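Local coordinates for initiator protein NS1 (Murine minute virus, PDB 4R94) that nicks viral DNA at the replication origin through its magnesium-dependent N-terminal nuclease domain, the part described here, and unwinds DNA through its ATP-driven helicase region, at residues V10-S21 with E244-Y252; I107-Q117 with C128-F137. One frame throughout, in Å; residues are numbered along the deposited sequence.

Contact 1: V10-S21 with E244-Y252; sequences VLGATNWLKEKS and ERHLVSKLY
Val248 and Val10 each sit as a knob in a hole of the other helix, a small worked case of two helices meshing at -50° with their axes 9.1 Å apart. Val248 drops among Val10, Ala13, Thr14 and Leu17, its CG1 meeting Leu17 CD1 at 3.9 Å, while Val10 fits among Glu244, Leu247, Val248 and Leu251. The Thr14 hydroxyl can lie in this apolar seam because it turns back on its own helix: OG1 donates to Val10 O at 2.8 Å, from the face of that carbonyl opposite the one used by Thr14 N. The methyl CG2, held anti to the backbone N, is thereby directed at the last turn of 244-252, 3.7 Å from Tyr252 N.

Toward solvent the packing thins to single touches and one long side chain. Leu11 brushes Leu251 at 4.2 Å between CD2 and CD1. Lys18 is exposed, yet a bend at chi2 (66°) folds it over one face of the Tyr252 ring, with CD 3.6 Å from the ring centroid as a CH-pi contact and NZ at 4.0 Å as a cation-pi contact. The same NZ donates to Tyr252 O (2.9 Å), at the C-terminal end of the helix. Helix 203-211 closes the buried side: Tyr252 OH hydrogen-bonds Asn205, Tyr209 meets the Tyr252 ring edge-to-face, and Leu17 rests on Ile207.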
loop_
_atom_site.group_PDB
_atom_site.type_symbol
_atom_site.label_atom_id
_atom_site.label_comp_id
_atom_site.label_asym_id
_atom_site.label_seq_id
_atom_site.Cartn_x
_atom_site.Cartn_y
_atom_site.Cartn_z
ATOM N N VAL A 10 21.594 5.273 1.053
ATOM C CA VAL A 10 20.969 6.187 2.001
ATOM C C VAL A 10 21.015 7.614 1.459
ATOM O O VAL A 10 20.004 8.328 1.468
ATOM C CB VAL A 10 21.650 6.098 3.378
ATOM C CG1 VAL A 10 21.265 7.282 4.270
ATOM C CG2 VAL A 10 21.317 4.772 4.050
ATOM N N LEU A 11 22.177 8.024 0.956
ATOM C CA LEU A 11 22.303 9.342 0.342
ATOM C C LEU A 11 21.353 9.492 -0.843
ATOM O O LEU A 11 20.680 10.514 -0.983
ATOM C CB LEU A 11 23.745 9.595 -0.112
ATOM C CG LEU A 11 24.796 9.774 0.979
ATOM C CD1 LEU A 11 26.170 9.897 0.351
ATOM C CD2 LEU A 11 24.480 10.997 1.805
ATOM N N GLY A 12 21.286 8.461 -1.683
ATOM C CA GLY A 12 20.444 8.491 -2.865
ATOM C C GLY A 12 18.971 8.626 -2.533
ATOM O O GLY A 12 18.250 9.396 -3.172
ATOM N N ALA A 13 18.519 7.866 -1.539
ATOM C CA ALA A 13 17.128 7.936 -1.108
ATOM C C ALA A 13 16.790 9.317 -0.532
ATOM O O ALA A 13 15.753 9.903 -0.863
ATOM C CB ALA A 13 16.835 6.843 -0.086
ATOM N N THR A 14 17.673 9.835 0.316
ATOM C CA THR A 14 17.470 11.154 0.916
ATOM C C THR A 14 17.332 12.237 -0.163
ATOM O O THR A 14 16.396 13.042 -0.140
ATOM C CB THR A 14 18.625 11.521 1.871
ATOM O OG1 THR A 14 18.824 10.474 2.830
ATOM C CG2 THR A 14 18.307 12.830 2.611
ATOM N N ASN A 15 18.253 12.234 -1.122
ATOM C CA ASN A 15 18.224 13.212 -2.207
ATOM C C ASN A 15 16.979 13.109 -3.079
ATOM O O ASN A 15 16.400 14.124 -3.465
ATOM C CB ASN A 15 19.473 13.078 -3.081
ATOM C CG ASN A 15 20.721 13.609 -2.398
ATOM O OD1 ASN A 15 20.650 14.509 -1.550
ATOM N ND2 ASN A 15 21.875 13.059 -2.766
ATOM N N TRP A 16 16.568 11.884 -3.391
ATOM C CA TRP A 16 15.381 11.658 -4.203
ATOM C C TRP A 16 14.124 12.204 -3.517
ATOM O O TRP A 16 13.278 12.840 -4.160
ATOM C CB TRP A 16 15.247 10.156 -4.495
ATOM C CG TRP A 16 14.177 9.740 -5.459
ATOM C CD1 TRP A 16 14.273 9.678 -6.829
ATOM C CD2 TRP A 16 12.874 9.249 -5.129
ATOM N NE1 TRP A 16 13.098 9.208 -7.362
ATOM C CE2 TRP A 16 12.224 8.937 -6.341
ATOM C CE3 TRP A 16 12.191 9.046 -3.925
ATOM C CZ2 TRP A 16 10.921 8.436 -6.383
ATOM C CZ3 TRP A 16 10.901 8.556 -3.972
ATOM C CH2 TRP A 16 10.277 8.260 -5.189
ATOM N N LEU A 17 14.016 11.982 -2.208
ATOM C CA LEU A 17 12.852 12.451 -1.467
ATOM C C LEU A 17 12.875 13.965 -1.306
ATOM O O LEU A 17 11.841 14.616 -1.418
ATOM C CB LEU A 17 12.772 11.782 -0.093
ATOM C CG LEU A 17 12.510 10.279 -0.077
ATOM C CD1 LEU A 17 12.764 9.715 1.323
ATOM C CD2 LEU A 17 11.084 9.983 -0.547
ATOM N N LYS A 18 14.053 14.523 -1.055
ATOM C CA LYS A 18 14.158 15.962 -0.854
ATOM C C LYS A 18 13.806 16.725 -2.132
ATOM O O LYS A 18 13.186 17.786 -2.079
ATOM C CB LYS A 18 15.561 16.343 -0.365
ATOM C CG LYS A 18 15.602 17.690 0.341
ATOM C CD LYS A 18 14.806 17.645 1.645
ATOM C CE LYS A 18 14.876 18.956 2.395
ATOM N NZ LYS A 18 14.228 18.878 3.734
ATOM N N GLU A 19 14.187 16.182 -3.283
ATOM C CA GLU A 19 13.810 16.789 -4.553
ATOM C C GLU A 19 12.296 16.825 -4.699
ATOM O O GLU A 19 11.753 17.667 -5.410
ATOM C CB GLU A 19 14.429 16.035 -5.736
ATOM C CG GLU A 19 15.881 16.373 -6.002
ATOM C CD GLU A 19 16.432 15.652 -7.223
ATOM O OE1 GLU A 19 15.749 14.736 -7.734
ATOM O OE2 GLU A 19 17.544 16.005 -7.672
ATOM N N LYS A 20 11.614 15.898 -4.029
ATOM C CA LYS A 20 10.169 15.805 -4.156
ATOM C C LYS A 20 9.468 16.236 -2.870
ATOM O O LYS A 20 8.316 15.884 -2.632
ATOM C CB LYS A 20 9.769 14.375 -4.539
ATOM C CG LYS A 20 10.341 13.930 -5.870
ATOM C CD LYS A 20 10.104 12.442 -6.114
ATOM C CE LYS A 20 10.787 11.983 -7.382
ATOM N NZ LYS A 20 12.263 12.149 -7.239
ATOM N N SER A 21 10.165 17.023 -2.048
ATOM C CA SER A 21 9.678 17.377 -0.718
ATOM C C SER A 21 8.287 17.974 -0.722
ATOM O O SER A 21 7.483 17.687 0.174
ATOM C CB SER A 21 10.634 18.374 -0.048
ATOM O OG SER A 21 10.769 19.524 -0.856
ATOM N N GLU A 244 18.541 2.238 8.442
ATOM C CA GLU A 244 18.877 3.091 7.312
ATOM C C GLU A 244 17.751 4.083 7.025
ATOM O O GLU A 244 17.992 5.202 6.582
ATOM C CB GLU A 244 19.173 2.239 6.068
ATOM C CG GLU A 244 20.411 1.349 6.239
ATOM C CD GLU A 244 20.651 0.403 5.070
ATOM O OE1 GLU A 244 19.700 -0.285 4.634
ATOM O OE2 GLU A 244 21.805 0.339 4.591
ATOM N N ARG A 245 16.518 3.648 7.255
ATOM C CA ARG A 245 15.366 4.512 7.052
ATOM C C ARG A 245 15.407 5.685 8.038
ATOM O O ARG A 245 15.137 6.829 7.674
ATOM C CB ARG A 245 14.070 3.705 7.207
ATOM C CG ARG A 245 13.822 2.713 6.052
ATOM C CD ARG A 245 12.857 1.605 6.467
ATOM N NE ARG A 245 11.569 2.140 6.908
ATOM C CZ ARG A 245 10.469 2.163 6.164
ATOM N NH1 ARG A 245 10.489 1.691 4.914
ATOM N NH2 ARG A 245 9.350 2.679 6.666
ATOM N N HIS A 246 15.757 5.398 9.287
ATOM C CA HIS A 246 15.885 6.464 10.283
ATOM C C HIS A 246 17.045 7.398 9.945
ATOM O O HIS A 246 16.949 8.607 10.155
ATOM C CB HIS A 246 16.056 5.864 11.679
ATOM C CG HIS A 246 14.871 5.075 12.138
ATOM N ND1 HIS A 246 13.578 5.490 11.921
ATOM C CD2 HIS A 246 14.784 3.882 12.773
ATOM C CE1 HIS A 246 12.740 4.595 12.420
ATOM N NE2 HIS A 246 13.448 3.612 12.941
ATOM N N LEU A 247 18.137 6.856 9.410
ATOM C CA LEU A 247 19.205 7.718 8.902
ATOM C C LEU A 247 18.716 8.646 7.782
ATOM O O LEU A 247 19.084 9.818 7.740
ATOM C CB LEU A 247 20.389 6.895 8.392
ATOM C CG LEU A 247 21.334 6.222 9.381
ATOM C CD1 LEU A 247 22.494 5.607 8.607
ATOM C CD2 LEU A 247 21.838 7.217 10.406
ATOM N N VAL A 248 17.896 8.134 6.868
ATOM C CA VAL A 248 17.317 8.993 5.838
ATOM C C VAL A 248 16.523 10.172 6.423
ATOM O O VAL A 248 16.665 11.302 5.967
ATOM C CB VAL A 248 16.399 8.182 4.888
ATOM C CG1 VAL A 248 15.649 9.127 3.948
ATOM C CG2 VAL A 248 17.236 7.194 4.098
ATOM N N SER A 249 15.689 9.906 7.421
ATOM C CA SER A 249 14.932 10.965 8.083
ATOM C C SER A 249 15.873 11.999 8.672
ATOM O O SER A 249 15.649 13.198 8.530
ATOM C CB SER A 249 14.037 10.397 9.180
ATOM O OG SER A 249 13.088 9.502 8.623
ATOM N N LYS A 250 16.930 11.517 9.315
ATOM C CA LYS A 250 17.898 12.390 9.987
ATOM C C LYS A 250 18.606 13.297 8.980
ATOM O O LYS A 250 18.734 14.510 9.199
ATOM C CB LYS A 250 18.909 11.546 10.770
ATOM C CG LYS A 250 19.992 12.347 11.486
ATOM C CD LYS A 250 21.038 11.409 12.090
ATOM C CE LYS A 250 22.141 12.185 12.793
ATOM N NZ LYS A 250 21.601 12.996 13.919
ATOM N N LEU A 251 19.039 12.718 7.863
ATOM C CA LEU A 251 19.717 13.481 6.820
ATOM C C LEU A 251 18.768 14.433 6.095
ATOM O O LEU A 251 19.171 15.487 5.605
ATOM C CB LEU A 251 20.375 12.539 5.809
ATOM C CG LEU A 251 21.593 11.770 6.320
ATOM C CD1 LEU A 251 22.113 10.799 5.266
ATOM C CD2 LEU A 251 22.684 12.742 6.733
ATOM N N TYR A 252 17.500 14.053 6.020
ATOM C CA TYR A 252 16.521 14.814 5.255
ATOM C C TYR A 252 16.276 16.149 5.939
ATOM O O TYR A 252 15.996 17.145 5.284
ATOM C CB TYR A 252 15.227 14.012 5.134
ATOM C CG TYR A 252 14.113 14.598 4.284
ATOM C CD1 TYR A 252 13.189 15.484 4.825
ATOM C CD2 TYR A 252 13.939 14.199 2.965
ATOM C CE1 TYR A 252 12.148 15.995 4.062
ATOM C CE2 TYR A 252 12.903 14.699 2.199
ATOM C CZ TYR A 252 12.008 15.590 2.753
ATOM O OH TYR A 252 10.977 16.076 1.990
#

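Contact 2: I107-Q117 with C128-F137; sequences IFPGDVNWFVQ and CHVLIGGKDF. With MG (magnesium ion), chain B.
Asn113 and Gly133, Phe115 and Leu131, and Gln117 and His129 are three hydrogen-bonded pairs of an antiparallel hairpin, and they illustrate how a sheet satisfies its backbone in both directions. Each pair exchanges two N-H...O bonds, six in all, the shortest being 2.8 Å from Asn113 N to Gly133 O. The residues between and next to these pairs bond outward: Trp114 and Val116 to strand 227-232 and the residue following it, and Cys128, Val130 and Ile132 to strand 24-31. Strands 112-121 and 125-134 are therefore interior to the antiparallel sheet of the HUH-type nuclease fold, and strand 125-134 carries the RCR-2 motif. His129 belongs to that motif; its NE2 binds the magnesium ion at 2.2 Å, alongside Glu119, His127 and three waters. Gln117, on the same face as His129, has its amide fixed at both ends, OE1 accepting from Ser230, NE2 donating to Phe211 O and to Glu119, so it probably positions that metal ligand. On the other face, Val116 CG2 lies beside Val130 CG2, and Val116 CG1 reaches Cys128 SG at 3.5 Å.

At the far end water replaces direct pairing. Asp111 O accepts hydrogen bonds from two waters, one of which also accepts from Asp136 N and donates to Asp136 OD2 (2.7 Å), the other accepting from Lys135 N. A third water accepts from Phe108 N and donates to both Asp111 OD2 and Asp136 OD2, bridging carboxylate oxygens 4.4 Å apart. Lys135, bent at chi4 (64°), brings NZ to both acids, in a weakly bonded salt bridge with Asp136 and a long one with Asp111 OD2 (3.6 Å). Next to this polar cluster, Ile107 CD1 packs on Phe137 CE1 at 3.9 Å.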
loop_
_atom_site.group_PDB
_atom_site.type_symbol
_atom_site.label_atom_id
_atom_site.label_comp_id
_atom_site.label_asym_id
_atom_site.label_seq_id
_atom_site.Cartn_x
_atom_site.Cartn_y
_atom_site.Cartn_z
ATOM N N ILE A 107 -1.444 7.594 -18.464
ATOM C CA ILE A 107 -0.314 8.176 -17.762
ATOM C C ILE A 107 0.897 7.255 -17.828
ATOM O O ILE A 107 0.839 6.085 -17.427
ATOM C CB ILE A 107 -0.661 8.490 -16.287
ATOM C CG1 ILE A 107 -1.794 9.516 -16.223
ATOM C CG2 ILE A 107 0.540 9.057 -15.590
ATOM C CD1 ILE A 107 -2.314 9.772 -14.816
ATOM N N PHE A 108 1.983 7.787 -18.384
ATOM C CA PHE A 108 3.261 7.087 -18.483
ATOM C C PHE A 108 3.794 6.889 -17.069
ATOM O O PHE A 108 3.898 7.856 -16.321
ATOM C CB PHE A 108 4.229 7.910 -19.342
ATOM C CG PHE A 108 5.580 7.284 -19.538
ATOM C CD1 PHE A 108 5.805 6.419 -20.597
ATOM C CD2 PHE A 108 6.641 7.621 -18.714
ATOM C CE1 PHE A 108 7.054 5.860 -20.795
ATOM C CE2 PHE A 108 7.892 7.071 -18.907
ATOM C CZ PHE A 108 8.103 6.193 -19.946
ATOM N N PRO A 109 4.110 5.638 -16.693
ATOM C CA PRO A 109 4.466 5.325 -15.297
ATOM C C PRO A 109 5.633 6.160 -14.773
ATOM O O PRO A 109 5.674 6.521 -13.587
ATOM C CB PRO A 109 4.841 3.840 -15.355
ATOM C CG PRO A 109 4.090 3.315 -16.523
ATOM C CD PRO A 109 4.095 4.426 -17.535
ATOM N N GLY A 110 6.564 6.490 -15.662
ATOM C CA GLY A 110 7.669 7.355 -15.304
ATOM C C GLY A 110 7.306 8.796 -14.975
ATOM O O GLY A 110 8.133 9.528 -14.438
ATOM N N ASP A 111 6.083 9.220 -15.285
ATOM C CA ASP A 111 5.656 10.581 -14.978
ATOM C C ASP A 111 4.913 10.632 -13.642
ATOM O O ASP A 111 4.265 11.626 -13.326
ATOM C CB ASP A 111 4.751 11.144 -16.079
ATOM C CG ASP A 111 5.479 11.347 -17.400
ATOM O OD1 ASP A 111 6.724 11.491 -17.378
ATOM O OD2 ASP A 111 4.801 11.363 -18.454
ATOM N N VAL A 112 4.992 9.542 -12.885
ATOM C CA VAL A 112 4.244 9.406 -11.631
ATOM C C VAL A 112 5.176 9.225 -10.454
ATOM O O VAL A 112 6.099 8.424 -10.530
ATOM C CB VAL A 112 3.303 8.174 -11.672
ATOM C CG1 VAL A 112 2.389 8.171 -10.462
ATOM C CG2 VAL A 112 2.502 8.177 -12.934
ATOM N N ASN A 113 4.932 9.930 -9.348
ATOM C CA ASN A 113 5.656 9.627 -8.129
ATOM C C ASN A 113 4.740 8.817 -7.227
ATOM O O ASN A 113 3.586 9.208 -7.011
ATOM C CB ASN A 113 6.106 10.909 -7.426
ATOM C CG ASN A 113 7.083 11.711 -8.262
ATOM O OD1 ASN A 113 8.011 11.160 -8.849
ATOM N ND2 ASN A 113 6.863 13.009 -8.339
ATOM N N TRP A 114 5.216 7.680 -6.737
ATOM C CA TRP A 114 4.407 6.969 -5.761
ATOM C C TRP A 114 5.242 6.303 -4.685
ATOM O O TRP A 114 6.435 6.057 -4.840
ATOM C CB TRP A 114 3.461 5.946 -6.437
ATOM C CG TRP A 114 4.102 4.903 -7.331
ATOM C CD1 TRP A 114 4.145 4.910 -8.698
ATOM C CD2 TRP A 114 4.776 3.713 -6.917
ATOM N NE1 TRP A 114 4.814 3.805 -9.156
ATOM C CE2 TRP A 114 5.210 3.047 -8.079
ATOM C CE3 TRP A 114 5.056 3.140 -5.667
ATOM C CZ2 TRP A 114 5.918 1.848 -8.033
ATOM C CZ3 TRP A 114 5.750 1.961 -5.618
ATOM C CH2 TRP A 114 6.172 1.313 -6.799
ATOM N N PHE A 115 4.571 6.016 -3.576
ATOM C CA PHE A 115 5.177 5.387 -2.421
ATOM C C PHE A 115 4.135 4.482 -1.804
ATOM O O PHE A 115 2.983 4.886 -1.655
ATOM C CB PHE A 115 5.633 6.450 -1.396
ATOM C CG PHE A 115 6.115 5.881 -0.086
ATOM C CD1 PHE A 115 7.426 5.435 0.059
ATOM C CD2 PHE A 115 5.263 5.809 1.004
ATOM C CE1 PHE A 115 7.875 4.911 1.261
ATOM C CE2 PHE A 115 5.705 5.285 2.222
ATOM C CZ PHE A 115 7.012 4.830 2.346
ATOM N N VAL A 116 4.545 3.276 -1.440
ATOM C CA VAL A 116 3.650 2.284 -0.877
ATOM C C VAL A 116 4.212 1.802 0.457
ATOM O O VAL A 116 5.412 1.526 0.546
ATOM C CB VAL A 116 3.504 1.114 -1.888
ATOM C CG1 VAL A 116 2.916 -0.130 -1.243
ATOM C CG2 VAL A 116 2.689 1.580 -3.103
ATOM N N GLN A 117 3.394 1.733 1.511
ATOM C CA GLN A 117 3.867 1.170 2.781
ATOM C C GLN A 117 2.804 0.328 3.476
ATOM O O GLN A 117 1.710 0.814 3.829
ATOM C CB GLN A 117 4.342 2.267 3.741
ATOM C CG GLN A 117 4.797 1.701 5.085
ATOM C CD GLN A 117 5.836 2.596 5.746
ATOM O OE1 GLN A 117 6.904 2.831 5.181
ATOM N NE2 GLN A 117 5.538 3.076 6.950
ATOM N N CYS A 128 -2.535 -0.770 3.696
ATOM C CA CYS A 128 -1.447 -0.325 2.842
ATOM C C CYS A 128 -1.647 1.129 2.439
ATOM O O CYS A 128 -2.622 1.475 1.770
ATOM C CB CYS A 128 -1.345 -1.256 1.618
ATOM S SG CYS A 128 0.048 -0.859 0.569
ATOM N N HIS A 129 -0.739 1.983 2.892
ATOM C CA HIS A 129 -0.723 3.373 2.482
ATOM C C HIS A 129 -0.154 3.528 1.083
ATOM O O HIS A 129 0.864 2.929 0.745
ATOM C CB HIS A 129 0.112 4.197 3.448
ATOM C CG HIS A 129 -0.476 4.285 4.810
ATOM N ND1 HIS A 129 -1.319 5.307 5.180
ATOM C CD2 HIS A 129 -0.341 3.484 5.893
ATOM C CE1 HIS A 129 -1.672 5.143 6.443
ATOM N NE2 HIS A 129 -1.099 4.041 6.897
ATOM N N VAL A 130 -0.821 4.342 0.285
ATOM C CA VAL A 130 -0.302 4.741 -1.015
ATOM C C VAL A 130 -0.315 6.253 -1.168
ATOM O O VAL A 130 -1.360 6.892 -1.032
ATOM C CB VAL A 130 -1.110 4.125 -2.167
ATOM C CG1 VAL A 130 -0.529 4.582 -3.522
ATOM C CG2 VAL A 130 -1.139 2.622 -2.035
ATOM N N LEU A 131 0.848 6.816 -1.476
ATOM C CA LEU A 131 0.918 8.206 -1.915
ATOM C C LEU A 131 1.149 8.190 -3.411
ATOM O O LEU A 131 2.030 7.475 -3.881
ATOM C CB LEU A 131 2.058 8.954 -1.211
ATOM C CG LEU A 131 2.033 8.964 0.320
ATOM C CD1 LEU A 131 3.207 9.816 0.844
ATOM C CD2 LEU A 131 0.689 9.459 0.854
ATOM N N ILE A 132 0.381 8.959 -4.171
ATOM C CA ILE A 132 0.587 8.961 -5.619
ATOM C C ILE A 132 0.169 10.288 -6.244
ATOM O O ILE A 132 -0.884 10.850 -5.908
ATOM C CB ILE A 132 -0.186 7.788 -6.301
ATOM C CG1 ILE A 132 0.101 7.736 -7.804
ATOM C CG2 ILE A 132 -1.683 7.882 -6.027
ATOM C CD1 ILE A 132 -0.313 6.422 -8.441
ATOM N N GLY A 133 1.005 10.785 -7.151
ATOM C CA GLY A 133 0.715 12.030 -7.832
ATOM C C GLY A 133 1.692 12.290 -8.960
ATOM O O GLY A 133 2.533 11.443 -9.303
ATOM N N GLY A 134 1.584 13.479 -9.541
ATOM C CA GLY A 134 2.461 13.868 -10.625
ATOM C C GLY A 134 1.801 14.939 -11.468
ATOM O O GLY A 134 0.733 15.431 -11.122
ATOM N N LYS A 135 2.444 15.299 -12.575
ATOM C CA LYS A 135 1.953 16.375 -13.433
ATOM C C LYS A 135 0.556 16.100 -14.006
ATOM O O LYS A 135 -0.225 17.029 -14.217
ATOM C CB LYS A 135 2.954 16.639 -14.566
ATOM C CG LYS A 135 3.199 15.461 -15.493
ATOM C CD LYS A 135 4.135 15.848 -16.630
ATOM C CE LYS A 135 4.250 14.740 -17.670
ATOM N NZ LYS A 135 2.952 14.477 -18.358
ATOM N N ASP A 136 0.219 14.831 -14.229
ATOM C CA ASP A 136 -1.089 14.501 -14.794
ATOM C C ASP A 136 -2.173 14.382 -13.722
ATOM O O ASP A 136 -3.292 13.959 -14.015
ATOM C CB ASP A 136 -1.014 13.198 -15.595
ATOM C CG ASP A 136 0.067 13.231 -16.656
ATOM O OD1 ASP A 136 -0.077 14.004 -17.627
ATOM O OD2 ASP A 136 1.059 12.484 -16.518
ATOM N N PHE A 137 -1.842 14.759 -12.487
ATOM C CA PHE A 137 -2.775 14.652 -11.362
ATOM C C PHE A 137 -3.192 16.030 -10.848
ATOM O O PHE A 137 -2.350 16.909 -10.694
ATOM C CB PHE A 137 -2.150 13.875 -10.197
ATOM C CG PHE A 137 -1.824 12.438 -10.501
ATOM C CD1 PHE A 137 -0.769 12.106 -11.335
ATOM C CD2 PHE A 137 -2.533 11.417 -9.893
ATOM C CE1 PHE A 137 -0.457 10.774 -11.594
ATOM C CE2 PHE A 137 -2.228 10.093 -10.144
ATOM C CZ PHE A 137 -1.190 9.768 -10.999
HETATM MG MG MG B . -1.132 3.295 8.977
HETATM O O HOH W 1 2.068 10.677 -18.687
HETATM O O HOH W 2 1.863 12.422 -13.933
HETATM O O HOH W 3 5.224 14.185 -12.886
HETATM O O HOH W 4 -3.072 4.056 9.329
HETATM O O HOH W 5 -0.896 2.447 10.933
HETATM O O HOH W 6 -0.513 5.140 9.628
#

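Contact 2 lies within the central sheet and contact 1 at the periphery, about 18 Å away between centres, where the N-terminal helix meets the last helix of the modelled chain. In sequence the hairpin is nested inside the long loop that contact 1 closes. Side chains do the joining in contact 1, with a single direct hydrogen bond across it, whereas contact 2 rests on paired backbone bonds, with water and charge at its end. Both abut helix 203-211, which carries the catalytic Tyr210. They also touch directly: Arg245 NH2 of contact 1 is 2.9 Å from Gln117 OE1 of contact 2, a probable hydrogen bond tying the terminal helix to the strand beside the metal site.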